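3-isopropylmalate dehydratase small subunit (Campylobacter jejuni, PDB 3Q3W) forms the small subunit of the isomerase that interconverts 2-isopropylmalate and 3-isopropylmalate by way of 2-isopropylmaleate. Local coordinates at residues L95-F108 against G120-I134. Sequence-based numbering, arbitrary orientation. Where two conformers were deposited one is given.
Sequences LVDYGIRAIIAPSF and GLLTIELAKDEVLEI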
ATOM      1  N   LEU A  95       0.662  -6.929   2.525  1.00 18.92           N
ATOM      2  CA  LEU A  95      -0.066  -5.862   1.837  1.00 18.41           C
ATOM      3  C   LEU A  95      -0.810  -6.391   0.617  1.00 18.29           C
ATOM      4  O   LEU A  95      -2.016  -6.117   0.463  1.00 17.34           O
ATOM      5  CB  LEU A  95       0.915  -4.716   1.447  1.00 18.77           C
ATOM      6  CG  LEU A  95       1.394  -3.870   2.618  1.00 20.22           C
ATOM      7  CD1 LEU A  95       2.794  -3.255   2.433  1.00 19.79           C
ATOM      8  CD2 LEU A  95       0.339  -2.788   2.951  1.00 18.82           C
ATOM      9  N   VAL A  96      -0.122  -7.135  -0.272  1.00 18.83           N
ATOM     10  CA  VAL A  96      -0.773  -7.685  -1.474  0.60 18.76           C
ATOM     11  C   VAL A  96      -1.868  -8.707  -1.140  1.00 18.91           C
ATOM     12  O   VAL A  96      -2.936  -8.675  -1.706  1.00 18.06           O
ATOM     13  CB  VAL A  96       0.255  -8.291  -2.461  0.60 20.03           C
ATOM     14  CG1 VAL A  96      -0.426  -9.082  -3.574  0.60 19.19           C
ATOM     15  CG2 VAL A  96       1.172  -7.143  -3.059  0.60 18.54           C
ATOM     16  N   ASP A  97      -1.593  -9.594  -0.189  1.00 17.74           N
ATOM     17  CA  ASP A  97      -2.560 -10.603   0.219  1.00 18.55           C
ATOM     18  C   ASP A  97      -3.817  -9.922   0.810  1.00 18.98           C
ATOM     19  O   ASP A  97      -4.935 -10.442   0.656  1.00 18.02           O
ATOM     20  CB  ASP A  97      -1.974 -11.543   1.274  1.00 19.39           C
ATOM     21  CG  ASP A  97      -0.870 -12.506   0.702  1.00 20.53           C
ATOM     22  OD1 ASP A  97      -0.625 -12.512  -0.519  1.00 24.37           O
ATOM     23  OD2 ASP A  97      -0.259 -13.279   1.484  1.00 24.63           O
ATOM     24  N   TYR A  98      -3.655  -8.777   1.474  1.00 18.90           N
ATOM     25  CA  TYR A  98      -4.826  -8.059   2.017  1.00 19.01           C
ATOM     26  C   TYR A  98      -5.659  -7.515   0.892  1.00 18.63           C
ATOM     27  O   TYR A  98      -6.857  -7.299   0.995  1.00 20.05           O
ATOM     28  CB  TYR A  98      -4.372  -6.893   2.896  1.00 18.72           C
ATOM     29  CG  TYR A  98      -5.492  -6.140   3.538  1.00 16.12           C
ATOM     30  CD1 TYR A  98      -6.140  -6.641   4.668  1.00 17.16           C
ATOM     31  CD2 TYR A  98      -5.908  -4.912   3.023  1.00 18.42           C
ATOM     32  CE1 TYR A  98      -7.166  -5.921   5.282  1.00 21.46           C
ATOM     33  CE2 TYR A  98      -6.898  -4.194   3.634  1.00 18.00           C
ATOM     34  CZ  TYR A  98      -7.547  -4.681   4.742  1.00 19.42           C
ATOM     35  OH  TYR A  98      -8.577  -3.937   5.356  1.00 23.38           O
ATOM     36  N   GLY A  99      -4.987  -7.264  -0.208  1.00 20.84           N
ATOM     37  CA  GLY A  99      -5.632  -6.633  -1.357  1.00 20.86           C
ATOM     38  C   GLY A  99      -5.087  -5.277  -1.765  1.00 20.52           C
ATOM     39  O   GLY A  99      -5.629  -4.648  -2.683  1.00 21.16           O
ATOM     40  N   ILE A 100      -3.990  -4.836  -1.164  1.00 20.23           N
ATOM     41  CA  ILE A 100      -3.421  -3.550  -1.553  1.00 20.40           C
ATOM     42  C   ILE A 100      -2.626  -3.656  -2.851  1.00 21.99           C
ATOM     43  O   ILE A 100      -1.696  -4.462  -2.977  1.00 22.30           O
ATOM     44  CB  ILE A 100      -2.504  -2.965  -0.459  1.00 19.92           C
ATOM     45  CG1 ILE A 100      -3.254  -2.838   0.855  1.00 18.12           C
ATOM     46  CG2 ILE A 100      -1.877  -1.602  -0.924  1.00 21.01           C
ATOM     47  CD1 ILE A 100      -4.568  -2.074   0.760  1.00 15.33           C
ATOM     48  N   ARG A 101      -3.001  -2.847  -3.839  1.00 22.52           N
ATOM     49  CA  ARG A 101      -2.362  -2.877  -5.151  1.00 23.95           C
ATOM     50  C   ARG A 101      -1.348  -1.724  -5.341  1.00 24.68           C
ATOM     51  O   ARG A 101      -0.418  -1.814  -6.161  1.00 24.69           O
ATOM     52  CB  ARG A 101      -3.455  -2.811  -6.200  1.00 25.73           C
ATOM     53  CG  ARG A 101      -4.351  -4.031  -6.223  1.00 27.82           C
ATOM     54  CD  ARG A 101      -3.677  -5.213  -6.892  1.00 33.99           C
ATOM     55  NE  ARG A 101      -3.856  -5.198  -8.347  1.00 38.84           N
ATOM     56  CZ  ARG A 101      -2.897  -5.271  -9.270  1.00 42.49           C
ATOM     57  NH1 ARG A 101      -3.249  -5.237 -10.539  1.00 44.81           N
ATOM     58  NH2 ARG A 101      -1.605  -5.375  -8.964  1.00 43.88           N
ATOM     59  N   ALA A 102      -1.532  -0.625  -4.600  1.00 25.20           N
ATOM     60  CA  ALA A 102      -0.670   0.567  -4.722  1.00 25.75           C
ATOM     61  C   ALA A 102      -0.611   1.331  -3.411  1.00 26.26           C
ATOM     62  O   ALA A 102      -1.594   1.348  -2.643  1.00 25.57           O
ATOM     63  CB  ALA A 102      -1.155   1.475  -5.834  1.00 27.39           C
ATOM     64  N   ILE A 103       0.532   1.952  -3.149  1.00 25.71           N
ATOM     65  CA  ILE A 103       0.691   2.864  -2.033  1.00 27.36           C
ATOM     66  C   ILE A 103       1.188   4.214  -2.557  1.00 29.51           C
ATOM     67  O   ILE A 103       2.115   4.256  -3.351  1.00 29.92           O
ATOM     68  CB  ILE A 103       1.677   2.327  -1.018  1.00 26.53           C
ATOM     69  CG1 ILE A 103       1.213   0.946  -0.507  1.00 27.27           C
ATOM     70  CG2 ILE A 103       1.856   3.320   0.116  1.00 29.18           C
ATOM     71  CD1 ILE A 103       2.348   0.157   0.078  1.00 27.40           C
ATOM     72  N   ILE A 104       0.551   5.298  -2.124  1.00 29.73           N
ATOM     73  CA  ILE A 104       0.949   6.648  -2.433  1.00 30.54           C
ATOM     74  C   ILE A 104       1.584   7.212  -1.168  1.00 32.78           C
ATOM     75  O   ILE A 104       0.973   7.170  -0.088  1.00 32.40           O
ATOM     76  CB  ILE A 104      -0.295   7.473  -2.863  1.00 31.93           C
ATOM     77  CG1 ILE A 104      -0.883   6.878  -4.144  1.00 28.80           C
ATOM     78  CG2 ILE A 104       0.052   8.963  -3.077  1.00 32.92           C
ATOM     79  CD1 ILE A 104      -2.218   7.373  -4.496  1.00 29.66           C
ATOM     80  N   ALA A 105       2.814   7.697  -1.256  1.00 33.11           N
ATOM     81  CA  ALA A 105       3.491   8.316  -0.116  1.00 35.55           C
ATOM     82  C   ALA A 105       4.507   9.299  -0.678  1.00 38.27           C
ATOM     83  O   ALA A 105       4.766   9.262  -1.867  1.00 40.06           O
ATOM     84  CB  ALA A 105       4.209   7.271   0.733  1.00 34.04           C
ATOM     85  N   PRO A 106       5.094  10.161   0.165  1.00 40.14           N
ATOM     86  CA  PRO A 106       6.132  11.068  -0.326  1.00 42.78           C
ATOM     87  C   PRO A 106       7.476  10.355  -0.596  1.00 43.52           C
ATOM     88  O   PRO A 106       8.246  10.791  -1.443  1.00 44.81           O
ATOM     89  CB  PRO A 106       6.295  12.081   0.822  1.00 44.74           C
ATOM     90  CG  PRO A 106       5.218  11.766   1.825  1.00 42.32           C
ATOM     91  CD  PRO A 106       4.856  10.344   1.603  1.00 40.35           C
ATOM     92  N   SER A 107       7.732   9.265   0.134  1.00 42.00           N
ATOM     93  CA  SER A 107       8.919   8.466  -0.021  1.00 41.32           C
ATOM     94  C   SER A 107       8.696   7.044   0.552  1.00 39.35           C
ATOM     95  O   SER A 107       7.747   6.797   1.281  1.00 36.02           O
ATOM     96  CB  SER A 107      10.087   9.128   0.661  1.00 43.41           C
ATOM     97  OG  SER A 107       9.810   9.320   2.025  1.00 44.05           O
ATOM     98  N   PHE A 108       9.594   6.132   0.170  1.00 39.20           N
ATOM     99  CA  PHE A 108       9.560   4.735   0.592  1.00 37.91           C
ATOM    100  C   PHE A 108      10.968   4.343   0.947  1.00 39.06           C
ATOM    101  O   PHE A 108      11.922   4.760   0.279  1.00 40.81           O
ATOM    102  CB  PHE A 108       9.106   3.826  -0.546  1.00 36.42           C
ATOM    103  CG  PHE A 108       7.704   4.019  -0.943  1.00 35.89           C
ATOM    104  CD1 PHE A 108       6.698   3.264  -0.339  1.00 32.85           C
ATOM    105  CD2 PHE A 108       7.360   4.946  -1.918  1.00 36.01           C
ATOM    106  CE1 PHE A 108       5.401   3.436  -0.690  1.00 33.45           C
ATOM    107  CE2 PHE A 108       6.055   5.128  -2.256  1.00 33.29           C
ATOM    108  CZ  PHE A 108       5.068   4.371  -1.652  1.00 35.17           C
ATOM    109  N   GLY A 120       4.717  -6.786  -7.361  1.00 33.29           N
ATOM    110  CA  GLY A 120       3.585  -6.226  -8.131  1.00 32.89           C
ATOM    111  C   GLY A 120       2.802  -5.203  -7.355  1.00 30.79           C
ATOM    112  O   GLY A 120       1.710  -4.845  -7.755  1.00 33.06           O
ATOM    113  N   LEU A 121       3.380  -4.724  -6.260  1.00 29.08           N
ATOM    114  CA  LEU A 121       2.809  -3.687  -5.413  1.00 28.66           C
ATOM    115  C   LEU A 121       3.354  -2.315  -5.888  1.00 30.16           C
ATOM    116  O   LEU A 121       4.507  -2.004  -5.645  1.00 30.48           O
ATOM    117  CB  LEU A 121       3.199  -3.945  -3.951  1.00 27.68           C
ATOM    118  CG  LEU A 121       2.757  -2.974  -2.842  1.00 29.49           C
ATOM    119  CD1 LEU A 121       1.252  -2.674  -2.935  1.00 24.52           C
ATOM    120  CD2 LEU A 121       3.118  -3.460  -1.432  1.00 27.60           C
ATOM    121  N   LEU A 122       2.536  -1.519  -6.576  1.00 29.53           N
ATOM    122  CA  LEU A 122       3.002  -0.254  -7.128  1.00 30.24           C
ATOM    123  C   LEU A 122       3.210   0.855  -6.111  1.00 30.93           C
ATOM    124  O   LEU A 122       2.274   1.305  -5.416  1.00 31.11           O
ATOM    125  CB  LEU A 122       2.066   0.244  -8.204  1.00 30.50           C
ATOM    126  CG  LEU A 122       2.436   1.540  -8.922  1.00 31.24           C
ATOM    127  CD1 LEU A 122       3.886   1.527  -9.492  1.00 31.58           C
ATOM    128  CD2 LEU A 122       1.431   1.777 -10.065  1.00 33.94           C
ATOM    129  N   THR A 123       4.432   1.346  -6.074  1.00 31.39           N
ATOM    130  CA  THR A 123       4.827   2.357  -5.120  1.00 32.81           C
ATOM    131  C   THR A 123       4.952   3.724  -5.826  1.00 34.72           C
ATOM    132  O   THR A 123       5.838   3.934  -6.668  1.00 32.68           O
ATOM    133  CB  THR A 123       6.151   1.953  -4.529  1.00 33.92           C
ATOM    134  OG1 THR A 123       7.083   1.862  -5.591  1.00 33.39           O
ATOM    135  CG2 THR A 123       6.035   0.598  -3.886  1.00 32.93           C
ATOM    136  N   ILE A 124       4.028   4.614  -5.478  1.00 34.84           N
ATOM    137  CA  ILE A 124       3.867   5.913  -6.110  1.00 37.51           C
ATOM    138  C   ILE A 124       4.384   6.976  -5.187  1.00 39.26           C
ATOM    139  O   ILE A 124       3.815   7.216  -4.104  1.00 37.81           O
ATOM    140  CB  ILE A 124       2.395   6.185  -6.394  1.00 37.52           C
ATOM    141  CG1 ILE A 124       1.905   5.196  -7.445  1.00 36.17           C
ATOM    142  CG2 ILE A 124       2.176   7.643  -6.828  1.00 40.20           C
ATOM    143  CD1 ILE A 124       0.408   4.985  -7.515  1.00 34.65           C
ATOM    144  N   GLU A 125       5.464   7.623  -5.614  1.00 41.02           N
ATOM    145  CA  GLU A 125       6.046   8.703  -4.837  1.00 43.65           C
ATOM    146  C   GLU A 125       5.436   9.998  -5.345  1.00 45.14           C
ATOM    147  O   GLU A 125       5.523  10.285  -6.550  1.00 45.72           O
ATOM    148  CB  GLU A 125       7.575   8.718  -4.956  1.00 45.33           C
ATOM    149  CG  GLU A 125       8.246   7.626  -4.129  1.00 45.85           C
ATOM    150  CD  GLU A 125       9.758   7.505  -4.334  1.00 51.66           C
ATOM    151  OE1 GLU A 125      10.323   8.209  -5.237  1.00 54.58           O
ATOM    152  OE2 GLU A 125      10.384   6.726  -3.553  1.00 51.17           O
ATOM    153  N   LEU A 126       4.787  10.740  -4.442  1.00 44.54           N
ATOM    154  CA  LEU A 126       4.273  12.077  -4.737  1.00 45.93           C
ATOM    155  C   LEU A 126       4.961  13.126  -3.868  1.00 47.42           C
ATOM    156  O   LEU A 126       5.492  12.806  -2.812  1.00 47.15           O
ATOM    157  CB  LEU A 126       2.759  12.131  -4.527  1.00 45.32           C
ATOM    158  CG  LEU A 126       1.960  11.277  -5.521  1.00 44.25           C
ATOM    159  CD1 LEU A 126       0.460  11.591  -5.449  1.00 40.73           C
ATOM    160  CD2 LEU A 126       2.511  11.488  -6.956  1.00 40.73           C
ATOM    161  N   ALA A 127       4.990  14.377  -4.306  1.00 48.84           N
ATOM    162  CA  ALA A 127       5.484  15.430  -3.424  1.00 50.24           C
ATOM    163  C   ALA A 127       4.597  15.479  -2.168  1.00 48.77           C
ATOM    164  O   ALA A 127       3.395  15.223  -2.238  1.00 46.60           O
ATOM    165  CB  ALA A 127       5.523  16.786  -4.136  1.00 52.97           C
ATOM    166  N   LYS A 128       5.210  15.786  -1.027  1.00 49.80           N
ATOM    167  CA  LYS A 128       4.512  15.763   0.255  0.60 49.34           C
ATOM    168  C   LYS A 128       3.264  16.639   0.229  1.00 49.83           C
ATOM    169  O   LYS A 128       2.228  16.257   0.771  1.00 49.00           O
ATOM    170  CB  LYS A 128       5.475  16.134   1.394  0.60 51.06           C
ATOM    171  CG  LYS A 128       4.860  16.904   2.555  0.60 52.70           C
ATOM    172  CD  LYS A 128       5.074  16.238   3.897  0.60 52.35           C
ATOM    173  CE  LYS A 128       4.015  15.189   4.148  0.60 49.06           C
ATOM    174  NZ  LYS A 128       4.190  14.556   5.489  0.60 50.78           N
ATOM    175  N   ASP A 129       3.356  17.797  -0.422  1.00 52.14           N
ATOM    176  CA  ASP A 129       2.181  18.661  -0.595  0.60 52.82           C
ATOM    177  C   ASP A 129       1.052  17.922  -1.289  1.00 50.56           C
ATOM    178  O   ASP A 129      -0.110  18.083  -0.924  1.00 49.24           O
ATOM    179  CB  ASP A 129       2.514  19.966  -1.352  0.60 56.04           C
ATOM    180  CG  ASP A 129       2.683  19.777  -2.863  0.60 56.79           C
ATOM    181  OD1 ASP A 129       1.899  20.387  -3.629  0.60 55.11           O
ATOM    182  OD2 ASP A 129       3.622  19.051  -3.292  0.60 57.44           O
ATOM    183  N   GLU A 130       1.381  17.098  -2.273  1.00 49.68           N
ATOM    184  CA  GLU A 130       0.359  16.391  -3.024  1.00 48.20           C
ATOM    185  C   GLU A 130      -0.238  15.287  -2.126  1.00 45.65           C
ATOM    186  O   GLU A 130      -1.448  15.107  -2.114  1.00 44.65           O
ATOM    187  CB  GLU A 130       0.925  15.801  -4.318  1.00 48.97           C
ATOM    188  CG  GLU A 130       1.345  16.834  -5.461  1.00 53.49           C
ATOM    189  CD  GLU A 130       2.083  16.145  -6.655  1.00 55.29           C
ATOM    190  OE1 GLU A 130       2.664  15.056  -6.439  1.00 54.14           O
ATOM    191  OE2 GLU A 130       2.082  16.684  -7.796  1.00 58.23           O
ATOM    192  N   VAL A 131       0.602  14.594  -1.356  1.00 44.37           N
ATOM    193  CA  VAL A 131       0.127  13.576  -0.396  1.00 41.73           C
ATOM    194  C   VAL A 131      -0.834  14.203   0.640  1.00 42.19           C
ATOM    195  O   VAL A 131      -1.862  13.632   0.962  1.00 39.04           O
ATOM    196  CB  VAL A 131       1.299  12.871   0.349  1.00 40.90           C
ATOM    197  CG1 VAL A 131       0.763  11.876   1.374  1.00 36.91           C
ATOM    198  CG2 VAL A 131       2.261  12.168  -0.629  1.00 39.65           C
ATOM    199  N   LEU A 132      -0.503  15.407   1.105  1.00 44.89           N
ATOM    200  CA  LEU A 132      -1.214  16.058   2.200  1.00 45.34           C
ATOM    201  C   LEU A 132      -2.604  16.448   1.746  1.00 45.15           C
ATOM    202  O   LEU A 132      -3.606  16.300   2.472  1.00 44.30           O
ATOM    203  CB  LEU A 132      -0.423  17.292   2.637  1.00 49.24           C
ATOM    204  CG  LEU A 132      -0.032  17.340   4.114  1.00 50.67           C
ATOM    205  CD1 LEU A 132       0.072  15.950   4.707  1.00 50.97           C
ATOM    206  CD2 LEU A 132       1.277  18.143   4.275  1.00 53.97           C
ATOM    207  N   GLU A 133      -2.637  16.941   0.514  1.00 45.95           N
ATOM    208  CA  GLU A 133      -3.855  17.300  -0.189  1.00 46.25           C
ATOM    209  C   GLU A 133      -4.748  16.093  -0.418  1.00 42.62           C
ATOM    210  O   GLU A 133      -5.941  16.178  -0.216  1.00 41.31           O
ATOM    211  CB  GLU A 133      -3.469  17.953  -1.521  1.00 48.44           C
ATOM    212  CG  GLU A 133      -4.560  18.191  -2.546  1.00 51.30           C
ATOM    213  CD  GLU A 133      -4.070  19.041  -3.733  1.00 55.41           C
ATOM    214  OE1 GLU A 133      -2.855  19.129  -3.962  1.00 58.14           O
ATOM    215  OE2 GLU A 133      -4.896  19.632  -4.453  1.00 61.85           O
ATOM    216  N   ILE A 134      -4.177  15.009  -0.922  1.00 40.85           N
ATOM    217  CA  ILE A 134      -4.920  13.720  -1.106  1.00 38.95           C
ATOM    218  C   ILE A 134      -5.621  13.252   0.158  1.00 37.08           C
ATOM    219  O   ILE A 134      -6.798  13.024   0.126  1.00 38.61           O
ATOM    220  CB  ILE A 134      -3.997  12.617  -1.645  1.00 36.97           C
ATOM    221  CG1 ILE A 134      -3.774  12.847  -3.136  1.00 38.56           C
ATOM    222  CG2 ILE A 134      -4.572  11.252  -1.459  1.00 33.34           C
ATOM    223  CD1 ILE A 134      -2.553  12.177  -3.651  1.00 38.21           C
TER
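The two branches of Leu-121 part at the end of helix 90-98: CD2 packs on Leu-95 of its last turn and on Ile-103, CD1 on Ile-100 in the loop that follows. With CG anti to the backbone N (chi1 178°), Leu-121 CD2 lies 3.8 Å from Leu-95 CB and Leu-121 CD1 3.9 Å from Ile-100 CG2. The Val-96 and Leu-121 side chains pass antiparallel, CG2 against CB. From here strands 102-105 and 122-125 run parallel, joined by five backbone hydrogen bonds whose donors alternate between the two strands and their flanks, from Leu-122 N to Arg-101 O through Leu-126 N to Ala-105 O.

On one face of the sheet Ile-104 and Ile-124 project together from neighbouring strands, with Ile-104 CG1 4.0 Å from Ile-124 CB. Ile-104 CG2 meets Leu-126 CD1 at 3.6 Å. On the other face Thr-123 CB lies 3.9 Å from the Phe-108 ring centroid, 13° off the normal, in a CH-pi contact. Glu-125 CG touches the ring edge, 3.6 Å from Phe-108 CD2, and Glu-125 OE2 forms a salt bridge with Lys-113 NZ. Beyond the strands, Pro-106 CG meets Val-131 CG2 of helix 128-140 at 3.9 Å, the side chains nearly perpendicular.

Strands 102-105 and 122-125 belong to a right-handed beta-alpha-beta unit of the aconitase C-terminal domain family, with helix 110-118 on the Thr-123 face; strand 73-78 continues the sheet beyond 102-105, and Phe-162 of strand 160-163 packs against Leu-126 and Ile-134.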